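PDB 1O9G: RRNA methyltransferase from Streptomyces viridochromogenes, which methylates N1 of guanosine 2535 in 23S ribosomal RNA with S-adenosyl-L-methionine as methyl donor, conferring resistance to the orthosomycin antibiotic avilamycin. Local coordinates for residues 186-189 and 190-194. The protein carries 3 engineered substitutions. Sequence-based numbering, arbitrary orientation.
Sequences GQVP and GQPVA. Unlike the reference sequence in segment 186-189: Gln-187 (reference Arg), Val-188 (reference Cys). Engineered in segment 190-194: Gly-190 (natural residue Arg). Unlike the reference sequence in segment 190-194: Gln-191 (reference Ser), Pro-192 (reference Arg), Val-193 (reference Trp), Ala-194 (reference Arg).
Val-188 meets the first turn of helix 190-203 through one methyl branch, CG1, which lies 3.6 Å from Pro-192 CB and also 3.6 Å from Val-193 CG2. A chi1 of -175° sets CG1 anti to the backbone N and thereby delivers it to both partners. The approaches differ: Val-188 and Pro-192 run antiparallel to each other side by side, whereas the two valines meet at a slant. On the proline side the side chains of Pro-189 and Pro-192 cross at about a right angle, their CG atoms 3.8 Å apart. Alongside these contacts runs the backbone bond from Val-193 N to Pro-189 O, 3.2 Å long with an N-H...O angle of 168°. Pro-192 has no N-H to offer that carbonyl; Pro-192 CD and Val-193 CG2 flank Pro-189 O at 3.3 and 3.4 Å. Asp-214 accepts a hydrogen bond from Val-188 N, tying the incoming loop to the end of strand 209-214. With Pro-189 at the N-cap position and an i to i+4 bond opening the helix, this is a helix N-terminus within the strand-loop-helix connection from 171-175, in the Rossmann-like methyltransferase fold.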
ATOM      1  N   GLY A 186      -6.894   5.928  19.021  1.00 61.29           N
ATOM      2  CA  GLY A 186      -7.190   4.511  19.123  1.00 60.37           C
ATOM      3  C   GLY A 186      -7.068   3.695  17.849  1.00 55.79           C
ATOM      4  O   GLY A 186      -6.090   3.815  17.102  1.00 58.49           O
ATOM      5  N   GLN A 187      -8.071   2.844  17.627  1.00 50.31           N
ATOM      6  CA  GLN A 187      -8.045   1.837  16.563  1.00 44.70           C
ATOM      7  C   GLN A 187      -9.448   1.580  16.012  1.00 40.11           C
ATOM      8  O   GLN A 187     -10.457   1.888  16.664  1.00 42.08           O
ATOM      9  CB  GLN A 187      -7.446   0.522  17.093  1.00 47.04           C
ATOM     10  CG  GLN A 187      -8.448  -0.399  17.828  1.00 47.56           C
ATOM     11  CD  GLN A 187      -7.802  -1.666  18.389  1.00 55.14           C
ATOM     12  OE1 GLN A 187      -7.745  -2.698  17.709  1.00 56.08           O
ATOM     13  NE2 GLN A 187      -7.318  -1.588  19.626  1.00 62.79           N
ATOM     14  N   VAL A 188      -9.508   0.997  14.816  1.00 36.85           N
ATOM     15  CA  VAL A 188     -10.785   0.603  14.234  1.00 34.94           C
ATOM     16  C   VAL A 188     -11.378  -0.550  15.053  1.00 35.42           C
ATOM     17  O   VAL A 188     -10.705  -1.563  15.275  1.00 37.05           O
ATOM     18  CB  VAL A 188     -10.651   0.195  12.756  1.00 34.60           C
ATOM     19  CG1 VAL A 188     -12.021  -0.084  12.159  1.00 35.68           C
ATOM     20  CG2 VAL A 188      -9.951   1.293  11.960  1.00 38.19           C
ATOM     21  N   PRO A 189     -12.619  -0.398  15.517  1.00 38.07           N
ATOM     22  CA  PRO A 189     -13.277  -1.466  16.277  1.00 42.68           C
ATOM     23  C   PRO A 189     -13.728  -2.655  15.415  1.00 43.36           C
ATOM     24  O   PRO A 189     -13.632  -2.641  14.191  1.00 39.86           O
ATOM     25  CB  PRO A 189     -14.475  -0.759  16.933  1.00 49.71           C
ATOM     26  CG  PRO A 189     -14.724   0.470  16.126  1.00 48.44           C
ATOM     27  CD  PRO A 189     -13.473   0.797  15.379  1.00 40.93           C
ATOM     28  N   GLY A 190     -14.245  -3.677  16.083  1.00 35.57           N
ATOM     29  CA  GLY A 190     -14.514  -4.950  15.461  1.00 33.67           C
ATOM     30  C   GLY A 190     -15.520  -4.924  14.338  1.00 32.75           C
ATOM     31  O   GLY A 190     -15.283  -5.537  13.319  1.00 30.53           O
ATOM     32  N   GLN A 191     -16.646  -4.239  14.528  1.00 36.14           N
ATOM     33  CA  GLN A 191     -17.726  -4.265  13.538  1.00 37.00           C
ATOM     34  C   GLN A 191     -17.300  -3.625  12.204  1.00 34.34           C
ATOM     35  O   GLN A 191     -17.506  -4.223  11.153  1.00 32.02           O
ATOM     36  CB  GLN A 191     -19.018  -3.635  14.095  1.00 42.92           C
ATOM     37  CG  GLN A 191     -19.730  -4.498  15.148  1.00 48.63           C
ATOM     38  CD  GLN A 191     -20.910  -3.792  15.803  1.00 57.75           C
ATOM     39  OE1 GLN A 191     -22.056  -3.950  15.366  1.00 64.70           O
ATOM     40  NE2 GLN A 191     -20.640  -3.021  16.857  1.00 59.92           N
ATOM     41  N   PRO A 192     -16.712  -2.431  12.227  1.00 34.83           N
ATOM     42  CA  PRO A 192     -16.137  -1.854  11.003  1.00 32.94           C
ATOM     43  C   PRO A 192     -15.096  -2.745  10.324  1.00 28.17           C
ATOM     44  O   PRO A 192     -15.167  -2.893   9.125  1.00 25.85           O
ATOM     45  CB  PRO A 192     -15.506  -0.545  11.497  1.00 36.14           C
ATOM     46  CG  PRO A 192     -16.287  -0.193  12.684  1.00 40.82           C
ATOM     47  CD  PRO A 192     -16.592  -1.500  13.361  1.00 38.44           C
ATOM     48  N   VAL A 193     -14.161  -3.329  11.075  1.00 26.76           N
ATOM     49  CA  VAL A 193     -13.165  -4.226  10.478  1.00 23.47           C
ATOM     50  C   VAL A 193     -13.857  -5.401   9.851  1.00 21.78           C
ATOM     51  O   VAL A 193     -13.554  -5.767   8.736  1.00 20.29           O
ATOM     52  CB  VAL A 193     -12.137  -4.746  11.489  1.00 24.70           C
ATOM     53  CG1 VAL A 193     -11.232  -5.837  10.850  1.00 22.92           C
ATOM     54  CG2 VAL A 193     -11.273  -3.631  11.979  1.00 27.28           C
ATOM     55  N   ALA A 194     -14.783  -6.008  10.577  1.00 22.80           N
ATOM     56  CA  ALA A 194     -15.542  -7.120  10.031  1.00 22.77           C
ATOM     57  C   ALA A 194     -16.248  -6.753   8.735  1.00 21.69           C
ATOM     58  O   ALA A 194     -16.201  -7.506   7.777  1.00 20.25           O
ATOM     59  CB  ALA A 194     -16.550  -7.609  11.039  1.00 26.21           C
TER